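Local coordinates for protein cellulose 1,4-beta-cellobiosidase (Clostridium thermocellum, PDB 3ZQX) that probably binds cellulose, being the family 3b carbohydrate-binding module of the cellulosomal cellobiohydrolase 9A, at residues P68-S73 with H77-E82; N113-D118 with W140-G145. The protein carries 1 engineered substitution. All blocks are in the same frame, centred on the assembly; numbering follows the deposited sequence.

Contact 1: P68-S73 with H77-E82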
ATOM      1  N   PRO A  68      -5.416  -1.595   8.549  1.00  9.34           N
ATOM      2  CA  PRO A  68      -3.978  -1.335   8.454  1.00  9.02           C
ATOM      3  C   PRO A  68      -3.168  -1.945   9.583  1.00  8.40           C
ATOM      4  O   PRO A  68      -3.635  -2.013  10.719  1.00 10.64           O
ATOM      5  CB  PRO A  68      -3.906   0.189   8.530  1.00 10.65           C
ATOM      6  CG  PRO A  68      -5.058   0.559   9.425  1.00 11.75           C
ATOM      7  CD  PRO A  68      -6.158  -0.426   9.060  1.00 10.98           C
ATOM      8  N   SER A  69      -1.923  -2.286   9.283  1.00  8.16           N
ATOM      9  CA  SER A  69      -0.965  -2.692  10.298  1.00  8.69           C
ATOM     10  C   SER A  69       0.428  -2.397   9.773  1.00  7.42           C
ATOM     11  O   SER A  69       0.594  -1.995   8.617  1.00  8.26           O
ATOM     12  CB  SER A  69      -1.127  -4.186  10.639  1.00  9.93           C
ATOM     13  OG  SER A  69      -0.947  -5.012   9.503  1.00  9.98           O
ATOM     14  N   PHE A  70       1.429  -2.628  10.614  1.00  7.87           N
ATOM     15  CA  PHE A  70       2.823  -2.489  10.225  1.00  7.95           C
ATOM     16  C   PHE A  70       3.536  -3.781  10.572  1.00  7.72           C
ATOM     17  O   PHE A  70       3.242  -4.406  11.590  1.00  9.00           O
ATOM     18  CB  PHE A  70       3.458  -1.269  10.903  1.00  8.26           C
ATOM     19  CG  PHE A  70       2.804   0.020  10.482  1.00  8.06           C
ATOM     20  CD1 PHE A  70       3.242   0.687   9.354  1.00  8.25           C
ATOM     21  CD2 PHE A  70       1.704   0.522  11.166  1.00  9.36           C
ATOM     22  CE1 PHE A  70       2.618   1.851   8.925  1.00  8.41           C
ATOM     23  CE2 PHE A  70       1.074   1.675  10.736  1.00  9.62           C
ATOM     24  CZ  PHE A  70       1.534   2.339   9.621  1.00  9.58           C
ATOM     25  N   GLY A  71       4.458  -4.189   9.717  1.00  8.31           N
ATOM     26  CA  GLY A  71       5.162  -5.432   9.924  1.00  8.54           C
ATOM     27  C   GLY A  71       6.560  -5.395   9.368  1.00  7.82           C
ATOM     28  O   GLY A  71       6.989  -4.414   8.748  1.00  8.04           O
ATOM     29  N   GLY A  72       7.279  -6.485   9.601  1.00  9.06           N
ATOM     30  CA  GLY A  72       8.673  -6.589   9.229  1.00  9.13           C
ATOM     31  C   GLY A  72       9.559  -5.700  10.083  1.00  8.38           C
ATOM     32  O   GLY A  72       9.121  -5.090  11.068  1.00  9.85           O
ATOM     33  N   SER A  73      10.829  -5.642   9.702  1.00  9.20           N
ATOM     34  CA  SER A  73      11.803  -4.823  10.407  1.00  9.27           C
ATOM     35  C   SER A  73      12.941  -4.502   9.450  1.00  9.78           C
ATOM     36  O   SER A  73      13.151  -5.213   8.460  1.00 10.50           O
ATOM     37  CB  SER A  73      12.308  -5.535  11.670  1.00 11.64           C
ATOM     38  OG  SER A  73      12.965  -6.744  11.358  1.00 14.29           O
ATOM     39  N   HIS A  77      10.703  -3.827   6.354  1.00  8.04           N
ATOM     40  CA  HIS A  77       9.576  -3.197   7.034  1.00  7.68           C
ATOM     41  C   HIS A  77       8.522  -2.677   6.049  1.00  6.71           C
ATOM     42  O   HIS A  77       8.845  -2.262   4.925  1.00  7.35           O
ATOM     43  CB  HIS A  77      10.122  -2.062   7.903  1.00  7.62           C
ATOM     44  CG  HIS A  77       9.088  -1.400   8.755  1.00  7.29           C
ATOM     45  ND1 HIS A  77       8.484  -0.209   8.415  1.00  8.18           N
ATOM     46  CD2 HIS A  77       8.555  -1.762   9.947  1.00  8.47           C
ATOM     47  CE1 HIS A  77       7.613   0.121   9.355  1.00  8.71           C
ATOM     48  NE2 HIS A  77       7.640  -0.801  10.300  1.00  8.75           N
ATOM     49  N   TYR A  78       7.259  -2.679   6.470  1.00  7.31           N
ATOM     50  CA  TYR A  78       6.164  -2.239   5.607  1.00  7.12           C
ATOM     51  C   TYR A  78       4.934  -1.777   6.373  1.00  6.61           C
ATOM     52  O   TYR A  78       4.699  -2.148   7.532  1.00  7.15           O
ATOM     53  CB  TYR A  78       5.719  -3.368   4.640  1.00  7.06           C
ATOM     54  CG  TYR A  78       5.457  -4.683   5.360  1.00  7.84           C
ATOM     55  CD1 TYR A  78       4.238  -4.944   5.978  1.00  7.90           C
ATOM     56  CD2 TYR A  78       6.452  -5.646   5.462  1.00  7.61           C
ATOM     57  CE1 TYR A  78       4.028  -6.128   6.673  1.00  8.00           C
ATOM     58  CE2 TYR A  78       6.249  -6.837   6.148  1.00  7.96           C
ATOM     59  CZ  TYR A  78       5.035  -7.071   6.752  1.00  7.65           C
ATOM     60  OH  TYR A  78       4.788  -8.222   7.452  1.00  8.64           O
ATOM     61  N   LEU A  79       4.145  -0.967   5.672  1.00  6.93           N
ATOM     62  CA  LEU A  79       2.715  -0.846   5.899  1.00  7.02           C
ATOM     63  C   LEU A  79       2.026  -2.034   5.238  1.00  6.52           C
ATOM     64  O   LEU A  79       2.290  -2.344   4.073  1.00  7.44           O
ATOM     65  CB  LEU A  79       2.180   0.418   5.216  1.00  7.36           C
ATOM     66  CG  LEU A  79       0.657   0.516   5.076  1.00  7.67           C
ATOM     67  CD1 LEU A  79      -0.019   0.737   6.425  1.00  9.04           C
ATOM     68  CD2 LEU A  79       0.271   1.600   4.078  1.00  9.16           C
ATOM     69  N   GLN A  80       1.122  -2.678   5.974  1.00  6.98           N
ATOM     70  CA  GLN A  80       0.269  -3.716   5.438  1.00  6.91           C
ATOM     71  C   GLN A  80      -1.175  -3.236   5.444  1.00  7.06           C
ATOM     72  O   GLN A  80      -1.662  -2.676   6.431  1.00  8.18           O
ATOM     73  CB  GLN A  80       0.384  -4.985   6.290  1.00  7.63           C
ATOM     74  CG  GLN A  80      -0.603  -6.074   5.912  1.00  8.42           C
ATOM     75  CD  GLN A  80      -0.171  -7.417   6.451  1.00  8.17           C
ATOM     76  OE1 GLN A  80       0.903  -7.897   6.119  1.00  8.63           O
ATOM     77  NE2 GLN A  80      -0.988  -8.019   7.315  1.00  9.13           N
ATOM     78  N   LEU A  81      -1.859  -3.444   4.326  1.00  7.20           N
ATOM     79  CA  LEU A  81      -3.302  -3.268   4.293  0.76  8.01           C
ATOM     80  C   LEU A  81      -3.981  -4.592   4.082  1.00  8.42           C
ATOM     81  O   LEU A  81      -3.674  -5.333   3.134  1.00  9.40           O
ATOM     82  CB  LEU A  81      -3.750  -2.318   3.189  0.76  9.87           C
ATOM     83  CG  LEU A  81      -3.319  -0.874   3.358  0.76 10.41           C
ATOM     84  CD1 LEU A  81      -3.858  -0.044   2.211  0.76 11.32           C
ATOM     85  CD2 LEU A  81      -3.791  -0.327   4.707  0.76 10.97           C
ATOM     86  N   GLU A  82      -4.890  -4.882   4.997  1.00  8.89           N
ATOM     87  CA  GLU A  82      -5.857  -5.947   4.847  1.00  9.34           C
ATOM     88  C   GLU A  82      -7.228  -5.282   4.756  1.00  8.87           C
ATOM     89  O   GLU A  82      -7.343  -4.058   4.829  1.00  9.32           O
ATOM     90  CB  GLU A  82      -5.753  -6.935   6.005  1.00  9.80           C
ATOM     91  CG  GLU A  82      -4.500  -7.787   5.897  1.00 10.63           C
ATOM     92  CD  GLU A  82      -4.217  -8.589   7.134  1.00 12.94           C
ATOM     93  OE1 GLU A  82      -3.881  -7.973   8.163  1.00 13.44           O
ATOM     94  OE2 GLU A  82      -4.324  -9.834   7.080  1.00 15.14           O
TER
HETATM   95  O   HOH W   1      -3.242  -5.439   8.335  1.00 13.76           O
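Strands 68-71 and 78-82 pair as the two arms of an antiparallel beta hairpin at the margin of a five-stranded sheet of the CBM3 beta-sandwich. Their axes approach to 4.6 Å at 144°, and four backbone bonds join S69 to Q80 and G71 to Y78 in both directions. That from Q80 N to S69 O is the straightest, at 171°. F70 faces L79 between these two pairs and P68 faces L81 beyond S69-Q80, both non-hydrogen-bonded; here P68 CA and F70 CA each send a C-H to a carbonyl, Q80 O and Y78 O.

On the face carrying F70 and L79, the far rim of the phenyl ring crosses the leucine, CE1 lying 3.8 Å from L79 CD1; I101 of strand 97-103 touches both from the opposing sheet. H77 CD2 lies 3.3 Å from G71 O, while ND1 bonds to the F44 carbonyl.

The other face belongs to S69, Y78 and Q80. With CG tucked between backbone N and carbonyl carbon (chi1 50°), the Y78 ring folds back over glycine: G71 CA makes a CH-pi contact 3.9 Å from its centroid. Q80 gives OE1 to R41, while NE2 makes a weak bond to E82 OE1. One water ties the arms together further along, accepting from S69 OG at 2.6 Å and donating to E82 OE1 at 2.6 Å.

Contact 2: N113-D118 with W140-G145. With CA (calcium ion), chain B.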
ATOM      1  N   ASN A 113      15.194   6.259   1.540  1.00 10.02           N
ATOM      2  CA  ASN A 113      15.578   4.905   1.826  1.00 10.42           C
ATOM      3  C   ASN A 113      14.376   3.951   1.974  1.00  9.38           C
ATOM      4  O   ASN A 113      14.443   2.967   2.693  1.00 10.39           O
ATOM      5  CB  ASN A 113      16.483   4.849   3.061  1.00 12.08           C
ATOM      6  CG  ASN A 113      15.816   5.374   4.272  1.00 10.85           C
ATOM      7  OD1 ASN A 113      14.650   5.714   4.219  1.00 10.01           O
ATOM      8  ND2 ASN A 113      16.523   5.411   5.399  1.00 13.51           N
ATOM      9  N   ASP A 114      13.291   4.294   1.273  1.00  8.81           N
ATOM     10  CA  ASP A 114      12.069   3.487   1.294  1.00  8.43           C
ATOM     11  C   ASP A 114      11.923   2.774  -0.053  1.00  8.11           C
ATOM     12  O   ASP A 114      11.838   3.405  -1.090  1.00  9.21           O
ATOM     13  CB  ASP A 114      10.843   4.349   1.505  1.00  8.52           C
ATOM     14  CG  ASP A 114      10.806   4.984   2.873  1.00  7.86           C
ATOM     15  OD1 ASP A 114      11.609   4.604   3.747  1.00  8.49           O
ATOM     16  OD2 ASP A 114       9.941   5.853   3.100  1.00  8.55           O
ATOM     17  N   TYR A 115      11.879   1.450  -0.002  1.00  8.38           N
ATOM     18  CA  TYR A 115      11.826   0.640  -1.210  1.00  8.77           C
ATOM     19  C   TYR A 115      10.656   0.996  -2.127  1.00  8.33           C
ATOM     20  O   TYR A 115      10.815   1.048  -3.349  1.00  9.31           O
ATOM     21  CB  TYR A 115      11.763  -0.827  -0.810  1.00  8.95           C
ATOM     22  CG  TYR A 115      11.598  -1.821  -1.931  1.00  9.32           C
ATOM     23  CD1 TYR A 115      12.697  -2.298  -2.626  1.00 11.46           C
ATOM     24  CD2 TYR A 115      10.348  -2.344  -2.245  1.00  8.89           C
ATOM     25  CE1 TYR A 115      12.548  -3.244  -3.627  1.00 12.39           C
ATOM     26  CE2 TYR A 115      10.192  -3.294  -3.235  1.00  9.77           C
ATOM     27  CZ  TYR A 115      11.297  -3.738  -3.925  1.00 11.33           C
ATOM     28  OH  TYR A 115      11.178  -4.683  -4.923  1.00 12.89           O
ATOM     29  N   SER A 116       9.477   1.236  -1.559  1.00  7.95           N
ATOM     30  CA  SER A 116       8.292   1.455  -2.385  1.00  8.35           C
ATOM     31  C   SER A 116       8.077   2.903  -2.819  1.00  8.06           C
ATOM     32  O   SER A 116       7.145   3.176  -3.568  1.00  9.60           O
ATOM     33  CB  SER A 116       7.027   0.937  -1.693  1.00  8.08           C
ATOM     34  OG  SER A 116       7.102  -0.459  -1.435  1.00  8.22           O
ATOM     35  N   PHE A 117       8.915   3.826  -2.366  1.00  8.30           N
ATOM     36  CA  PHE A 117       8.766   5.243  -2.720  1.00  8.22           C
ATOM     37  C   PHE A 117       9.250   5.517  -4.138  1.00  8.82           C
ATOM     38  O   PHE A 117      10.375   5.170  -4.474  1.00 10.31           O
ATOM     39  CB  PHE A 117       9.599   6.051  -1.727  1.00  9.27           C
ATOM     40  CG  PHE A 117       9.699   7.533  -2.012  1.00  9.42           C
ATOM     41  CD1 PHE A 117       8.577   8.352  -2.005  1.00  9.89           C
ATOM     42  CD2 PHE A 117      10.947   8.123  -2.180  1.00 10.01           C
ATOM     43  CE1 PHE A 117       8.690   9.713  -2.214  1.00 10.59           C
ATOM     44  CE2 PHE A 117      11.067   9.479  -2.382  1.00 11.07           C
ATOM     45  CZ  PHE A 117       9.939  10.279  -2.398  1.00 11.24           C
ATOM     46  N   ASP A 118       8.404   6.095  -4.988  1.00  8.90           N
ATOM     47  CA  ASP A 118       8.832   6.560  -6.304  1.00 10.01           C
ATOM     48  C   ASP A 118       8.210   7.900  -6.646  1.00 10.17           C
ATOM     49  O   ASP A 118       7.080   7.937  -7.131  1.00 10.68           O
ATOM     50  CB  ASP A 118       8.590   5.542  -7.410  1.00 11.06           C
ATOM     51  CG  ASP A 118       9.280   5.928  -8.706  1.00 13.14           C
ATOM     52  OD1 ASP A 118       9.637   7.116  -8.863  1.00 12.84           O
ATOM     53  OD2 ASP A 118       9.464   5.040  -9.565  1.00 15.44           O
ATOM     54  N   TRP A 140       1.488 -10.454  -6.862  1.00  9.85           N
ATOM     55  CA  TRP A 140       1.809  -9.245  -7.604  1.00  9.32           C
ATOM     56  C   TRP A 140       3.015  -8.589  -6.977  1.00  8.70           C
ATOM     57  O   TRP A 140       3.079  -8.449  -5.757  1.00  9.20           O
ATOM     58  CB  TRP A 140       0.639  -8.245  -7.615  1.00  9.55           C
ATOM     59  CG  TRP A 140       1.065  -6.946  -8.218  1.00  9.59           C
ATOM     60  CD1 TRP A 140       1.453  -5.820  -7.554  1.00 10.06           C
ATOM     61  CD2 TRP A 140       1.211  -6.661  -9.609  1.00  9.84           C
ATOM     62  NE1 TRP A 140       1.819  -4.842  -8.449  1.00 11.06           N
ATOM     63  CE2 TRP A 140       1.682  -5.336  -9.717  1.00 10.76           C
ATOM     64  CE3 TRP A 140       0.991  -7.400 -10.776  1.00 11.11           C
ATOM     65  CZ2 TRP A 140       1.925  -4.731 -10.943  1.00 12.98           C
ATOM     66  CZ3 TRP A 140       1.239  -6.801 -11.992  1.00 12.61           C
ATOM     67  CH2 TRP A 140       1.701  -5.478 -12.067  1.00 13.53           C
ATOM     68  N   GLY A 141       3.926  -8.111  -7.816  1.00  9.86           N
ATOM     69  CA  GLY A 141       5.028  -7.315  -7.330  1.00 10.90           C
ATOM     70  C   GLY A 141       6.195  -8.116  -6.806  1.00 10.09           C
ATOM     71  O   GLY A 141       6.199  -9.349  -6.810  1.00 11.76           O
ATOM     72  N   THR A 142       7.239  -7.372  -6.470  1.00 10.73           N
ATOM     73  CA  THR A 142       8.475  -7.902  -5.920  1.00 11.69           C
ATOM     74  C   THR A 142       8.799  -7.270  -4.576  1.00 10.40           C
ATOM     75  O   THR A 142       8.963  -6.055  -4.518  1.00 11.47           O
ATOM     76  CB  THR A 142       9.628  -7.673  -6.894  1.00 13.83           C
ATOM     77  OG1 THR A 142       9.257  -8.183  -8.184  1.00 15.95           O
ATOM     78  CG2 THR A 142      10.883  -8.387  -6.412  1.00 17.25           C
ATOM     79  N   PRO A 143       8.857  -8.046  -3.491  1.00 10.68           N
ATOM     80  CA  PRO A 143       9.258  -7.468  -2.206  1.00 10.97           C
ATOM     81  C   PRO A 143      10.759  -7.200  -2.168  1.00  9.88           C
ATOM     82  O   PRO A 143      11.491  -7.656  -3.047  1.00 11.21           O
ATOM     83  CB  PRO A 143       8.884  -8.563  -1.209  1.00 13.37           C
ATOM     84  CG  PRO A 143       9.098  -9.814  -1.975  1.00 14.69           C
ATOM     85  CD  PRO A 143       8.653  -9.503  -3.387  1.00 12.13           C
ATOM     86  N   PRO A 144      11.224  -6.444  -1.166  1.00 10.16           N
ATOM     87  CA  PRO A 144      12.668  -6.215  -1.046  1.00 11.72           C
ATOM     88  C   PRO A 144      13.443  -7.536  -1.052  1.00 13.32           C
ATOM     89  O   PRO A 144      13.084  -8.466  -0.329  1.00 17.42           O
ATOM     90  CB  PRO A 144      12.798  -5.519   0.314  1.00 13.81           C
ATOM     91  CG  PRO A 144      11.454  -4.883   0.542  1.00 12.77           C
ATOM     92  CD  PRO A 144      10.457  -5.800  -0.086  1.00 11.45           C
ATOM     93  N   GLY A 145      14.480  -7.620  -1.879  1.00 13.50           N
ATOM     94  CA  GLY A 145      15.286  -8.824  -1.984  1.00 17.15           C
ATOM     95  C   GLY A 145      14.600  -9.975  -2.696  1.00 21.50           C
ATOM     96  O   GLY A 145      15.217 -11.013  -2.950  1.00 26.35           O
TER
HETATM   97 CA    CA B1146      12.661   5.676   5.624  1.00  8.84          CA
HETATM   98  O   HOH W   2      10.317   6.597   5.660  1.00  9.60           O
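Y115 alone reaches across from the loop 113-118, laying its ring against P144 and its hydroxyl on T142. CB points toward 140-145, and CG, anti to the backbone N (chi1 176°), carries the ring on. CG and CD2 come first under the pyrrolidine, each 3.9 Å from P144 CG, which stands over one face in a CH-pi contact, 17° off the ring normal and offset toward the rim. Farther out, CE1 meets P144 CA, while CE2 and CZ have T142 O 3.3 Å away near the ring plane and P144 N over the face. At the tip, OH donates to T142 O at 2.6 Å, approaching from above the carbonyl plane with a C=O...donor angle of 128°; T142 CB and CG2 stand close by.

The backbone behind the tyrosine is tied down on two counts. A type I turn from D114 to F117 closes with F117 N to D114 O, and S116 OG bonds to Y43 N and K129 O. Just ahead, N113 OD1 and D114 OD1 each bind the calcium ion at 2.4 Å. T45, E47 and D110 complete its protein ligands; this CBM3 loop thus gives two ligands to the calcium site and Y115 to the C-terminal segment.

Overall arrangement
In sequence the whole of contact 1 precedes contact 2, and their centres lie about 13 Å apart without touching. Contact 1 is regular sheet, partly buried: a backbone ladder with one apolar face turned to the opposing sheet and a mixed face, with S69 and Q80 beside the Y78 ring. Contact 2 is a smaller surface contact between two loops, resting on one aromatic side chain. Both adjoin strand 38-43, whose R41, Y42 and L40 bond to 77-82, while Y43 takes S116 and touches P143 and P144. The calcium lies near both: N113 and D114 bind it, whereas the H77 side chain is about 8 Å away.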